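Local coordinates for oxysterol-binding protein homolog 3 (Saccharomyces cerevisiae, PDB 4IC4), which transfers lipids between membranes without vesicles, carrying them in a hydrophobic pocket in transport coupled to phosphoinositides, and helps maintain sterol distribution in the cell, at residues Gln73-Leu85 with Phe97-Arg110. Residues are numbered along the deposited sequence; the frame is centred on the assembly and turned at random.
Sequences QLISETFEYAPLL and FVSAFAISFLSIYR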
loop_
_atom_site.group_PDB
_atom_site.type_symbol
_atom_site.label_atom_id
_atom_site.label_comp_id
_atom_site.label_asym_id
_atom_site.label_seq_id
_atom_site.Cartn_x
_atom_site.Cartn_y
_atom_site.Cartn_z
ATOM N N GLN A 73 6.258 0.952 1.188
ATOM C CA GLN A 73 5.695 0.948 2.530
ATOM C C GLN A 73 4.198 1.290 2.486
ATOM O O GLN A 73 3.393 0.677 3.191
ATOM C CB GLN A 73 6.480 1.921 3.423
ATOM C CG GLN A 73 7.904 1.416 3.679
ATOM C CD GLN A 73 8.801 2.418 4.377
ATOM O OE1 GLN A 73 8.935 3.564 3.945
ATOM N NE2 GLN A 73 9.443 1.980 5.458
ATOM N N LEU A 74 3.819 2.248 1.641
ATOM C CA LEU A 74 2.413 2.623 1.509
ATOM C C LEU A 74 1.563 1.429 1.078
ATOM O O LEU A 74 0.533 1.136 1.684
ATOM C CB LEU A 74 2.240 3.736 0.472
ATOM C CG LEU A 74 0.777 3.977 0.075
ATOM C CD1 LEU A 74 0.024 4.565 1.253
ATOM C CD2 LEU A 74 0.701 4.911 -1.124
ATOM N N ILE A 75 1.991 0.741 0.028
ATOM C CA ILE A 75 1.219 -0.397 -0.449
ATOM C C ILE A 75 1.182 -1.533 0.580
ATOM O O ILE A 75 0.227 -2.313 0.616
ATOM C CB ILE A 75 1.754 -0.875 -1.808
ATOM C CG1 ILE A 75 1.576 0.256 -2.829
ATOM C CG2 ILE A 75 1.003 -2.126 -2.261
ATOM C CD1 ILE A 75 2.130 -0.054 -4.206
ATOM N N SER A 76 2.199 -1.613 1.433
ATOM C CA SER A 76 2.221 -2.637 2.475
ATOM C C SER A 76 1.091 -2.423 3.476
ATOM O O SER A 76 0.733 -3.339 4.216
ATOM C CB SER A 76 3.558 -2.630 3.221
ATOM O OG SER A 76 4.604 -3.056 2.371
ATOM N N GLU A 77 0.536 -1.211 3.510
ATOM C CA GLU A 77 -0.566 -0.921 4.421
ATOM C C GLU A 77 -1.812 -1.681 3.984
ATOM O O GLU A 77 -2.801 -1.755 4.720
ATOM C CB GLU A 77 -0.832 0.587 4.480
ATOM C CG GLU A 77 0.320 1.354 5.117
ATOM C CD GLU A 77 0.072 2.845 5.220
ATOM O OE1 GLU A 77 -0.782 3.266 6.032
ATOM O OE2 GLU A 77 0.738 3.595 4.480
ATOM N N THR A 78 -1.756 -2.246 2.782
ATOM C CA THR A 78 -2.851 -3.059 2.271
ATOM C C THR A 78 -3.054 -4.219 3.252
ATOM O O THR A 78 -4.143 -4.790 3.338
ATOM C CB THR A 78 -2.501 -3.639 0.875
ATOM O OG1 THR A 78 -2.508 -2.584 -0.094
ATOM C CG2 THR A 78 -3.504 -4.712 0.457
ATOM N N PHE A 79 -2.006 -4.543 4.005
ATOM C CA PHE A 79 -2.045 -5.650 4.958
ATOM C C PHE A 79 -2.233 -5.282 6.430
ATOM O O PHE A 79 -2.061 -6.122 7.313
ATOM C CB PHE A 79 -0.785 -6.504 4.774
ATOM C CG PHE A 79 -0.729 -7.195 3.445
ATOM C CD1 PHE A 79 -1.414 -8.392 3.242
ATOM C CD2 PHE A 79 -0.052 -6.622 2.376
ATOM C CE1 PHE A 79 -1.428 -9.002 1.993
ATOM C CE2 PHE A 79 -0.060 -7.224 1.118
ATOM C CZ PHE A 79 -0.751 -8.418 0.929
ATOM N N GLU A 80 -2.606 -4.033 6.695
ATOM C CA GLU A 80 -2.830 -3.597 8.069
ATOM C C GLU A 80 -3.834 -4.506 8.780
ATOM O O GLU A 80 -3.682 -4.797 9.965
ATOM C CB GLU A 80 -3.353 -2.152 8.103
ATOM C CG GLU A 80 -3.650 -1.650 9.514
ATOM C CD GLU A 80 -4.243 -0.248 9.553
ATOM O OE1 GLU A 80 -4.372 0.403 8.492
ATOM O OE2 GLU A 80 -4.580 0.203 10.668
ATOM N N TYR A 81 -4.860 -4.946 8.051
ATOM C CA TYR A 81 -5.896 -5.797 8.634
ATOM C C TYR A 81 -5.827 -7.234 8.123
ATOM O O TYR A 81 -6.852 -7.879 7.860
ATOM C CB TYR A 81 -7.275 -5.187 8.355
ATOM C CG TYR A 81 -7.429 -3.782 8.899
ATOM C CD1 TYR A 81 -7.730 -3.552 10.244
ATOM C CD2 TYR A 81 -7.237 -2.673 8.072
ATOM C CE1 TYR A 81 -7.834 -2.246 10.753
ATOM C CE2 TYR A 81 -7.340 -1.371 8.572
ATOM C CZ TYR A 81 -7.637 -1.164 9.907
ATOM O OH TYR A 81 -7.732 0.124 10.385
ATOM N N ALA A 82 -4.600 -7.727 8.000
ATOM C CA ALA A 82 -4.337 -9.087 7.551
ATOM C C ALA A 82 -5.103 -10.153 8.342
ATOM O O ALA A 82 -5.424 -11.211 7.795
ATOM C CB ALA A 82 -2.839 -9.371 7.622
ATOM N N PRO A 83 -5.383 -9.911 9.641
ATOM C CA PRO A 83 -6.123 -10.933 10.392
ATOM C C PRO A 83 -7.469 -11.287 9.754
ATOM O O PRO A 83 -8.030 -12.348 10.024
ATOM C CB PRO A 83 -6.267 -10.306 11.775
ATOM C CG PRO A 83 -4.974 -9.557 11.912
ATOM C CD PRO A 83 -4.822 -8.897 10.556
ATOM N N LEU A 84 -7.991 -10.398 8.913
ATOM C CA LEU A 84 -9.252 -10.671 8.225
ATOM C C LEU A 84 -9.072 -11.865 7.291
ATOM O O LEU A 84 -9.991 -12.667 7.104
ATOM C CB LEU A 84 -9.693 -9.456 7.405
ATOM C CG LEU A 84 -10.284 -8.274 8.178
ATOM C CD1 LEU A 84 -10.447 -7.088 7.247
ATOM C CD2 LEU A 84 -11.629 -8.669 8.776
ATOM N N LEU A 85 -7.891 -11.973 6.693
ATOM C CA LEU A 85 -7.608 -13.084 5.791
ATOM C C LEU A 85 -7.522 -14.377 6.586
ATOM O O LEU A 85 -8.031 -15.419 6.163
ATOM C CB LEU A 85 -6.299 -12.843 5.036
ATOM C CG LEU A 85 -6.304 -11.597 4.145
ATOM C CD1 LEU A 85 -4.959 -11.456 3.449
ATOM C CD2 LEU A 85 -7.439 -11.699 3.130
ATOM N N PHE A 97 -15.174 -11.977 4.351
ATOM C CA PHE A 97 -14.015 -11.412 5.024
ATOM C C PHE A 97 -12.946 -10.955 4.039
ATOM O O PHE A 97 -12.221 -9.990 4.300
ATOM C CB PHE A 97 -13.462 -12.423 6.031
ATOM C CG PHE A 97 -14.440 -12.760 7.117
ATOM C CD1 PHE A 97 -15.367 -13.781 6.942
ATOM C CD2 PHE A 97 -14.504 -11.989 8.271
ATOM C CE1 PHE A 97 -16.352 -14.023 7.902
ATOM C CE2 PHE A 97 -15.484 -12.222 9.235
ATOM C CZ PHE A 97 -16.408 -13.239 9.047
ATOM N N VAL A 98 -12.844 -11.639 2.904
ATOM C CA VAL A 98 -11.876 -11.227 1.893
ATOM C C VAL A 98 -12.337 -9.869 1.361
ATOM O O VAL A 98 -11.523 -8.988 1.091
ATOM C CB VAL A 98 -11.792 -12.249 0.735
ATOM C CG1 VAL A 98 -10.895 -11.714 -0.374
ATOM C CG2 VAL A 98 -11.242 -13.568 1.249
ATOM N N SER A 99 -13.649 -9.693 1.231
ATOM C CA SER A 99 -14.190 -8.425 0.752
ATOM C C SER A 99 -13.867 -7.314 1.751
ATOM O O SER A 99 -13.482 -6.210 1.366
ATOM C CB SER A 99 -15.703 -8.528 0.561
ATOM O OG SER A 99 -16.016 -9.450 -0.470
ATOM N N ALA A 100 -14.030 -7.606 3.037
ATOM C CA ALA A 100 -13.729 -6.623 4.074
ATOM C C ALA A 100 -12.254 -6.244 3.962
ATOM O O ALA A 100 -11.889 -5.069 4.050
ATOM C CB ALA A 100 -14.019 -7.211 5.458
ATOM N N PHE A 101 -11.407 -7.248 3.770
ATOM C CA PHE A 101 -9.975 -7.005 3.637
ATOM C C PHE A 101 -9.687 -6.113 2.434
ATOM O O PHE A 101 -8.913 -5.165 2.528
ATOM C CB PHE A 101 -9.221 -8.327 3.478
ATOM C CG PHE A 101 -7.745 -8.154 3.241
ATOM C CD1 PHE A 101 -6.891 -7.830 4.293
ATOM C CD2 PHE A 101 -7.217 -8.277 1.961
ATOM C CE1 PHE A 101 -5.528 -7.629 4.069
ATOM C CE2 PHE A 101 -5.851 -8.078 1.727
ATOM C CZ PHE A 101 -5.006 -7.754 2.787
ATOM N N ALA A 102 -10.326 -6.415 1.306
ATOM C CA ALA A 102 -10.121 -5.654 0.077
ATOM C C ALA A 102 -10.462 -4.174 0.202
ATOM O O ALA A 102 -9.819 -3.326 -0.418
ATOM C CB ALA A 102 -10.929 -6.277 -1.056
ATOM N N ILE A 103 -11.476 -3.867 1.002
ATOM C CA ILE A 103 -11.912 -2.491 1.203
ATOM C C ILE A 103 -11.148 -1.778 2.320
ATOM O O ILE A 103 -10.959 -0.560 2.274
ATOM C CB ILE A 103 -13.419 -2.455 1.557
ATOM C CG1 ILE A 103 -14.242 -2.996 0.386
ATOM C CG2 ILE A 103 -13.847 -1.037 1.910
ATOM C CD1 ILE A 103 -15.708 -3.223 0.719
ATOM N N SER A 104 -10.692 -2.542 3.309
ATOM C CA SER A 104 -10.023 -1.971 4.474
ATOM C C SER A 104 -8.884 -0.992 4.248
ATOM O O SER A 104 -8.738 -0.041 5.018
ATOM C CB SER A 104 -9.542 -3.086 5.410
ATOM O OG SER A 104 -8.505 -3.852 4.827
ATOM N N PHE A 105 -8.083 -1.201 3.211
ATOM C CA PHE A 105 -6.952 -0.312 2.979
ATOM C C PHE A 105 -7.364 1.149 2.791
ATOM O O PHE A 105 -6.580 2.056 3.072
ATOM C CB PHE A 105 -6.136 -0.774 1.767
ATOM C CG PHE A 105 -6.683 -0.302 0.459
ATOM C CD1 PHE A 105 -7.805 -0.899 -0.099
ATOM C CD2 PHE A 105 -6.097 0.776 -0.201
ATOM C CE1 PHE A 105 -8.340 -0.431 -1.295
ATOM C CE2 PHE A 105 -6.624 1.255 -1.401
ATOM C CZ PHE A 105 -7.750 0.649 -1.949
ATOM N N LEU A 106 -8.586 1.380 2.317
ATOM C CA LEU A 106 -9.060 2.745 2.099
ATOM C C LEU A 106 -9.078 3.566 3.382
ATOM O O LEU A 106 -8.932 4.787 3.346
ATOM C CB LEU A 106 -10.471 2.732 1.507
ATOM C CG LEU A 106 -10.614 2.215 0.081
ATOM C CD1 LEU A 106 -12.093 2.011 -0.229
ATOM C CD2 LEU A 106 -9.987 3.204 -0.891
ATOM N N SER A 107 -9.243 2.886 4.511
ATOM C CA SER A 107 -9.323 3.545 5.810
ATOM C C SER A 107 -8.130 4.408 6.207
ATOM O O SER A 107 -8.249 5.241 7.105
ATOM C CB SER A 107 -9.581 2.507 6.912
ATOM O OG SER A 107 -8.487 1.612 7.051
ATOM N N ILE A 108 -6.981 4.218 5.564
ATOM C CA ILE A 108 -5.824 5.032 5.934
ATOM C C ILE A 108 -6.024 6.493 5.545
ATOM O O ILE A 108 -5.279 7.364 5.986
ATOM C CB ILE A 108 -4.498 4.520 5.296
ATOM C CG1 ILE A 108 -4.554 4.611 3.770
ATOM C CG2 ILE A 108 -4.221 3.094 5.763
ATOM C CD1 ILE A 108 -3.222 4.304 3.096
ATOM N N TYR A 109 -7.044 6.757 4.734
ATOM C CA TYR A 109 -7.326 8.117 4.296
ATOM C C TYR A 109 -8.487 8.741 5.061
ATOM O O TYR A 109 -8.997 9.788 4.663
ATOM C CB TYR A 109 -7.633 8.125 2.798
ATOM C CG TYR A 109 -6.486 7.617 1.959
ATOM C CD1 TYR A 109 -5.274 8.300 1.927
ATOM C CD2 TYR A 109 -6.598 6.432 1.228
ATOM C CE1 TYR A 109 -4.194 7.823 1.193
ATOM C CE2 TYR A 109 -5.518 5.940 0.486
ATOM C CZ TYR A 109 -4.319 6.645 0.479
ATOM O OH TYR A 109 -3.232 6.179 -0.222
ATOM N N ARG A 110 -8.900 8.115 6.160
ATOM C CA ARG A 110 -10.014 8.661 6.927
ATOM C C ARG A 110 -9.691 10.043 7.477
ATOM O O ARG A 110 -10.561 10.916 7.509
ATOM C CB ARG A 110 -10.455 7.697 8.039
ATOM C CG ARG A 110 -9.429 7.295 9.089
ATOM C CD ARG A 110 -10.076 6.193 9.926
ATOM N NE ARG A 110 -9.319 5.688 11.070
ATOM C CZ ARG A 110 -8.293 4.845 10.994
ATOM N NH1 ARG A 110 -7.861 4.412 9.818
ATOM N NH2 ARG A 110 -7.741 4.379 12.108
HETATM O O HOH W 1 -6.485 -4.306 1.612
HETATM O O HOH W 2 -5.741 -4.325 5.440
HETATM O O HOH W 3 -6.590 1.932 8.943
HETATM O O HOH W 4 -5.820 2.216 12.124
#
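L85 lays its CD1 methyl over the centre of the F101 ring, a CH-pi contact 3.8 Å from the centroid and 12° off the normal, while CD2 of L85 reaches the CG end of the same face. F101 can enter the bend of 73-85 because its CG lies anti to the backbone N (chi1 176°), which carries the ring out from helix 94-104. The Y81 carbonyl oxygen meets the ring in its plane at CD1, and F79 sits obliquely to it, centroids 5.7 Å apart. Beside the F101 ring, L84 CD1 packs on the backbone of helix 94-104, 3.6 Å from F101 N. At the other end L74 CD1 touches I108 CD1 at 3.7 Å.

Between these apolar ends no direct hydrogen bond joins the segments; the polar links run through water. One molecule donates to T78 O and S104 OG and accepts from Y81 N. Another ties E80 OE1, Y81 OH, S107 OG and R110 NH1 together, while the Y81 hydroxyl also bonds to G286. R110 NH1 is steadied by S107 O, and a further water accepts from R110 NH2, its oxygen 2.8 Å from E80 OE2. Within the OSBP-related domain, then, the turn between helices 71-76 and 83-88 meets helix 94-104 and its 3-10 extension through the F101 ring, beside bridging waters that pair E80 with R110 without a direct salt bridge, so their attraction is probably softened.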